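Local coordinates for uncharacterized protein (Kribbella flavida, PDB 4GB5) that is of unknown function but, as a member of the SnoaL-like family of the NTF2 clan, may bind a small molecule in its fold, at residues G119-E124 with V137-S142; A67-F72 with A99-P104. One frame throughout, in Å; residues are numbered along the deposited sequence. Where two conformers were deposited one is given.

Interaction 1. Residues G119-E124 with V137-S142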
loop_
_atom_site.group_PDB
_atom_site.type_symbol
_atom_site.label_atom_id
_atom_site.label_comp_id
_atom_site.label_asym_id
_atom_site.label_seq_id
_atom_site.Cartn_x
_atom_site.Cartn_y
_atom_site.Cartn_z
ATOM N N GLY A 119 8.949 -7.072 3.338
ATOM C CA GLY A 119 10.105 -7.257 2.483
ATOM C C GLY A 119 9.703 -6.974 1.057
ATOM O O GLY A 119 8.968 -6.017 0.787
ATOM N N PHE A 120 10.249 -7.779 0.150
ATOM C CA PHE A 120 10.205 -7.448 -1.275
ATOM C C PHE A 120 9.897 -8.656 -2.126
ATOM O O PHE A 120 10.290 -9.770 -1.816
ATOM C CB PHE A 120 11.555 -6.903 -1.706
ATOM C CG PHE A 120 12.117 -5.900 -0.773
ATOM C CD1 PHE A 120 12.951 -6.277 0.268
ATOM C CD2 PHE A 120 11.749 -4.581 -0.908
ATOM C CE1 PHE A 120 13.429 -5.357 1.176
ATOM C CE2 PHE A 120 12.216 -3.639 0.003
ATOM C CZ PHE A 120 13.064 -4.031 1.050
ATOM N N TYR A 121 9.194 -8.409 -3.225
ATOM C CA TYR A 121 9.119 -9.350 -4.321
ATOM C C TYR A 121 10.121 -8.920 -5.361
ATOM O O TYR A 121 10.263 -7.719 -5.642
ATOM C CB TYR A 121 7.723 -9.386 -4.969
ATOM C CG TYR A 121 6.686 -10.018 -4.084
ATOM C CD1 TYR A 121 6.812 -11.335 -3.648
ATOM C CD2 TYR A 121 5.562 -9.311 -3.686
ATOM C CE1 TYR A 121 5.856 -11.901 -2.824
ATOM C CE2 TYR A 121 4.621 -9.880 -2.899
ATOM C CZ TYR A 121 4.767 -11.132 -2.438
ATOM O OH TYR A 121 3.787 -11.700 -1.614
ATOM N N ASP A 122 10.800 -9.917 -5.955
ATOM C CA ASP A 122 11.628 -9.713 -7.121
ATOM C C ASP A 122 11.241 -10.803 -8.111
ATOM O O ASP A 122 11.685 -11.942 -8.036
ATOM C CB ASP A 122 13.100 -9.703 -6.796
ATOM C CG ASP A 122 13.485 -8.512 -5.962
ATOM O OD1 ASP A 122 13.646 -7.411 -6.551
ATOM O OD2 ASP A 122 13.570 -8.661 -4.728
ATOM N N ASN A 123 10.270 -10.446 -8.950
ATOM C CA ASN A 123 9.510 -11.388 -9.740
ATOM C C ASN A 123 9.775 -11.218 -11.223
ATOM O O ASN A 123 10.357 -10.218 -11.639
ATOM C CB ASN A 123 8.019 -11.151 -9.488
ATOM C CG ASN A 123 7.571 -11.611 -8.134
ATOM O OD1 ASN A 123 8.382 -12.015 -7.296
ATOM N ND2 ASN A 123 6.244 -11.515 -7.872
ATOM N N GLU A 124 9.384 -12.213 -12.011
ATOM C CA GLU A 124 9.411 -12.133 -13.465
ATOM C C GLU A 124 8.028 -12.356 -14.019
ATOM O O GLU A 124 7.215 -13.105 -13.448
ATOM C CB GLU A 124 10.409 -13.137 -14.090
ATOM C CG GLU A 124 11.842 -12.879 -13.644
ATOM C CD GLU A 124 12.858 -13.952 -14.010
ATOM O OE1 GLU A 124 12.476 -15.020 -14.507
ATOM O OE2 GLU A 124 14.057 -13.719 -13.771
ATOM N N VAL A 137 8.261 -16.019 -8.757
ATOM C CA VAL A 137 8.005 -15.232 -7.555
ATOM C C VAL A 137 9.148 -15.459 -6.580
ATOM O O VAL A 137 9.494 -16.628 -6.288
ATOM C CB VAL A 137 6.695 -15.667 -6.876
ATOM C CG1 VAL A 137 6.423 -14.896 -5.589
ATOM C CG2 VAL A 137 5.541 -15.509 -7.830
ATOM N N LYS A 138 9.734 -14.383 -6.102
ATOM C CA LYS A 138 10.775 -14.477 -5.103
ATOM C C LYS A 138 10.507 -13.464 -4.009
ATOM O O LYS A 138 10.405 -12.265 -4.274
ATOM C CB LYS A 138 12.137 -14.230 -5.689
ATOM C CG LYS A 138 13.242 -14.196 -4.653
ATOM C CD LYS A 138 14.581 -13.972 -5.322
ATOM C CE LYS A 138 15.749 -13.879 -4.345
ATOM N NZ LYS A 138 17.034 -13.599 -5.106
ATOM N N LEU A 139 10.392 -13.944 -2.772
ATOM C CA LEU A 139 10.119 -13.125 -1.657
ATOM C C LEU A 139 11.367 -13.062 -0.798
ATOM O O LEU A 139 11.842 -14.093 -0.373
ATOM C CB LEU A 139 8.987 -13.744 -0.857
ATOM C CG LEU A 139 8.716 -13.176 0.528
ATOM C CD1 LEU A 139 8.285 -11.734 0.380
ATOM C CD2 LEU A 139 7.687 -14.011 1.321
ATOM N N THR A 140 11.851 -11.857 -0.532
ATOM C CA THR A 140 12.976 -11.595 0.378
ATOM C C THR A 140 12.429 -10.821 1.589
ATOM O O THR A 140 11.964 -9.692 1.454
ATOM C CB THR A 140 14.059 -10.789 -0.345
ATOM O OG1 THR A 140 14.580 -11.514 -1.468
ATOM C CG2 THR A 140 15.240 -10.521 0.609
ATOM N N ALA A 141 12.474 -11.411 2.779
ATOM C CA ALA A 141 11.968 -10.746 3.968
ATOM C C ALA A 141 12.997 -9.795 4.564
ATOM O O ALA A 141 14.171 -10.183 4.712
ATOM C CB ALA A 141 11.575 -11.752 5.019
ATOM N N SER A 142 12.582 -8.576 4.874
ATOM C CA SER A 142 13.413 -7.685 5.635
ATOM C C SER A 142 13.206 -7.876 7.141
ATOM O O SER A 142 14.119 -7.636 7.923
ATOM C CB SER A 142 13.113 -6.254 5.210
ATOM O OG SER A 142 11.778 -6.008 5.453
HETATM O O HOH W 1 12.981 -10.935 -3.476
#
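F120 and T140 form a hydrogen-bonded antiparallel pair. F120 N reaches T140 O at 2.9 Å, and T140 N returns a straighter bond to F120 O, with an N-H...O angle of 169°. Two residues on, D122 N bonds to K138 O at 2.9 Å. In return, K138 N donates to side-chain N123 OD1 at 3.0 Å, the donor tilted 34° out of the amide plane. N123 has CG beside its backbone N (chi1 -72°), which swings OD1 across to the other strand, where a regular pair would use D122 O.

On one face of the sheet the Y121 ring lies alongside V137. Its CE1 meets L139 CD1 at 4.0 Å, the two side chains crossing at a slant. On the opposite face a water joins three groups. It lies 2.7 Å from D122 OD2, near K138 O and 2.6 Å from T140 OG1. It can donate to the first two, though perhaps not both at once. K138 O takes the D122 amide and perhaps this water. G119 CA makes a CA-H...O contact with T140 O at 3.2 Å. A CB here would point at the other strand and run into that oxygen.

Further out, H94 ND1 bonds to D122 OD1. The F120 ring meets H96 edge-to-face and packs on L26 of the second subunit, while Y121 meets Y20 of helix 6-25 edge-to-face. K138 NZ bonds a triethylene glycol, probably from the crystallisation liquor.

The hairpin of strands 114-128 and 131-145 thus has a mostly apolar face, with Y121, V137 and L139, that packs on helix 6-25. The face with F120 and T140 is mixed, an aromatic ring beside a carboxylate held by a histidine and a water, which would probably limit its rotation.

Interaction 2. Residues A67-F72 with A99-P104; sequences ASFGAF and AEHWLP
F69 and F72, which both pack on H101, are tied together through the carbonyl oxygen of F69. F72 N donates to F69 O at 3.0 Å and closes a type I turn. K27 NZ adds a weak bond to F69 O and a firmer one to F72 O, so one lysine holds both ends of the turn.

No hydrogen bond links 67-72 to 99-104. The F72 ring does most of the work. H101 CB sits over the centre of one ring face, a CH-pi contact with CB 3.7 Å from the centroid. L103 CD2 comes in at the ring edge, in plane, 3.6 Å from F72 CE1. With CG beside the backbone N (chi1 -56°), the F72 ring runs alongside the L103 side chain. The imidazole of H101 is slanted to the F72 ring, the planes at 49°. Its own edge receives F69 CE1, which lies 3.9 Å from H101 CD2.

Cutting F72 back to an alanine would probably open a gap between the turn and the strand and leave H101 CB and L103 CD2 without their ring partner.

A71 O lies 3.2 Å from P104 CD. The imidazole is placed by W115, which stacks on it and takes the hydrogen bond of ND1 at its carbonyl. W102 points the other way, and its indole stacks on Y143 of the third subunit.

The turn from F69 to F72, at the close of helix 58-69, thus packs on the end of strand 90-102, where a helix of the NTF2-like alpha+beta fold leads back to its sheet.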
loop_
_atom_site.group_PDB
_atom_site.type_symbol
_atom_site.label_atom_id
_atom_site.label_comp_id
_atom_site.label_asym_id
_atom_site.label_seq_id
_atom_site.Cartn_x
_atom_site.Cartn_y
_atom_site.Cartn_z
ATOM N N ALA A 67 -3.491 -25.514 1.323
ATOM C CA ALA A 67 -3.155 -26.147 2.595
ATOM C C ALA A 67 -2.555 -25.176 3.603
ATOM O O ALA A 67 -2.948 -25.148 4.760
ATOM C CB ALA A 67 -2.214 -27.327 2.347
ATOM N N SER A 68 -1.595 -24.374 3.184
ATOM C CA SER A 68 -0.907 -23.503 4.135
ATOM C C SER A 68 -1.771 -22.310 4.587
ATOM O O SER A 68 -1.841 -21.973 5.782
ATOM C CB SER A 68 0.448 -23.050 3.586
ATOM O OG SER A 68 0.335 -22.297 2.393
ATOM N N PHE A 69 -2.460 -21.667 3.654
ATOM C CA PHE A 69 -3.309 -20.544 4.019
ATOM C C PHE A 69 -4.558 -21.017 4.776
ATOM O O PHE A 69 -5.215 -20.236 5.441
ATOM C CB PHE A 69 -3.644 -19.662 2.785
ATOM C CG PHE A 69 -2.530 -18.756 2.368
ATOM C CD1 PHE A 69 -2.263 -17.598 3.079
ATOM C CD2 PHE A 69 -1.781 -18.995 1.245
ATOM C CE1 PHE A 69 -1.213 -16.746 2.691
ATOM C CE2 PHE A 69 -0.763 -18.150 0.868
ATOM C CZ PHE A 69 -0.501 -16.999 1.586
ATOM N N GLY A 70 -4.845 -22.313 4.752
ATOM C CA GLY A 70 -5.901 -22.876 5.579
ATOM C C GLY A 70 -5.668 -22.775 7.080
ATOM O O GLY A 70 -6.582 -22.937 7.888
ATOM N N ALA A 71 -4.429 -22.495 7.459
ATOM C CA ALA A 71 -4.074 -22.306 8.846
ATOM C C ALA A 71 -4.537 -20.935 9.356
ATOM O O ALA A 71 -4.564 -20.733 10.568
ATOM C CB ALA A 71 -2.602 -22.409 9.001
ATOM N N PHE A 72 -4.863 -20.005 8.454
ATOM C CA PHE A 72 -5.149 -18.615 8.842
ATOM C C PHE A 72 -6.594 -18.235 8.734
ATOM O O PHE A 72 -7.267 -18.550 7.748
ATOM C CB PHE A 72 -4.322 -17.680 7.957
ATOM C CG PHE A 72 -2.854 -17.981 8.029
ATOM C CD1 PHE A 72 -2.211 -17.910 9.225
ATOM C CD2 PHE A 72 -2.124 -18.349 6.917
ATOM C CE1 PHE A 72 -0.874 -18.203 9.352
ATOM C CE2 PHE A 72 -0.738 -18.652 7.049
ATOM C CZ PHE A 72 -0.146 -18.600 8.258
ATOM N N ALA A 99 2.780 -8.456 4.467
ATOM C CA ALA A 99 1.817 -9.575 4.469
ATOM C C ALA A 99 1.490 -9.902 5.919
ATOM O O ALA A 99 2.379 -10.274 6.684
ATOM C CB ALA A 99 2.385 -10.781 3.788
ATOM N N GLU A 100 0.226 -9.774 6.266
ATOM C CA GLU A 100 -0.306 -10.089 7.584
ATOM C C GLU A 100 -1.051 -11.410 7.512
ATOM O O GLU A 100 -1.824 -11.619 6.583
ATOM C CB GLU A 100 -1.287 -9.030 8.046
ATOM C CG GLU A 100 -0.645 -7.705 8.329
ATOM C CD GLU A 100 -1.664 -6.589 8.374
ATOM O OE1 GLU A 100 -2.305 -6.296 7.320
ATOM O OE2 GLU A 100 -1.839 -6.014 9.457
ATOM N N HIS A 101 -0.874 -12.263 8.532
ATOM C CA HIS A 101 -1.549 -13.562 8.569
ATOM C C HIS A 101 -2.053 -13.762 10.008
ATOM O O HIS A 101 -1.244 -13.783 10.964
ATOM C CB HIS A 101 -0.590 -14.709 8.261
ATOM C CG HIS A 101 0.322 -14.481 7.100
ATOM N ND1 HIS A 101 1.429 -13.661 7.168
ATOM C CD2 HIS A 101 0.357 -15.044 5.867
ATOM C CE1 HIS A 101 2.079 -13.685 6.021
ATOM N NE2 HIS A 101 1.436 -14.501 5.203
ATOM N N TRP A 102 -3.362 -13.890 10.177
ATOM C CA TRP A 102 -3.972 -14.049 11.494
ATOM C C TRP A 102 -4.329 -15.476 11.753
ATOM O O TRP A 102 -5.028 -16.097 10.957
ATOM C CB TRP A 102 -5.197 -13.165 11.602
ATOM C CG TRP A 102 -4.874 -11.673 11.722
ATOM C CD1 TRP A 102 -4.547 -11.006 12.866
ATOM C CD2 TRP A 102 -4.825 -10.722 10.669
ATOM N NE1 TRP A 102 -4.305 -9.694 12.570
ATOM C CE2 TRP A 102 -4.493 -9.489 11.238
ATOM C CE3 TRP A 102 -5.059 -10.784 9.294
ATOM C CZ2 TRP A 102 -4.365 -8.343 10.481
ATOM C CZ3 TRP A 102 -4.956 -9.625 8.556
ATOM C CH2 TRP A 102 -4.576 -8.440 9.154
ATOM N N LEU A 103 -3.861 -15.981 12.878
ATOM C CA LEU A 103 -4.216 -17.323 13.330
ATOM C C LEU A 103 -5.539 -17.275 14.061
ATOM O O LEU A 103 -5.844 -16.312 14.747
ATOM C CB LEU A 103 -3.170 -17.881 14.294
ATOM C CG LEU A 103 -1.857 -18.319 13.649
ATOM C CD1 LEU A 103 -2.091 -19.553 12.802
ATOM C CD2 LEU A 103 -1.230 -17.231 12.769
ATOM N N PRO A 104 -6.317 -18.344 13.951
ATOM C CA PRO A 104 -7.535 -18.420 14.752
ATOM C C PRO A 104 -7.211 -18.469 16.228
ATOM O O PRO A 104 -6.182 -18.947 16.653
ATOM C CB PRO A 104 -8.186 -19.725 14.292
ATOM C CG PRO A 104 -7.072 -20.544 13.784
ATOM C CD PRO A 104 -6.044 -19.589 13.212
#

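How the interactions relate
Both contacts belong to one curved sheet, in which strands 114-128 and 90-102 are neighbours. Their centres are 19 Å apart and their nearest atoms about 6 Å apart, so they do not touch. Interaction 2 closes along the chain before interaction 1 opens. Interaction 1 joins two strands within the sheet; interaction 2 joins the turn at the close of helix 58-69 to it. Strand 114-128 connects them: it supplies 119-124 to interaction 1 and W115, the partner of H101, to interaction 2. Each lies beside a different neighbouring subunit. No active site is established; any pocket would probably lie between sheet and helices, as in NTF2-like relatives.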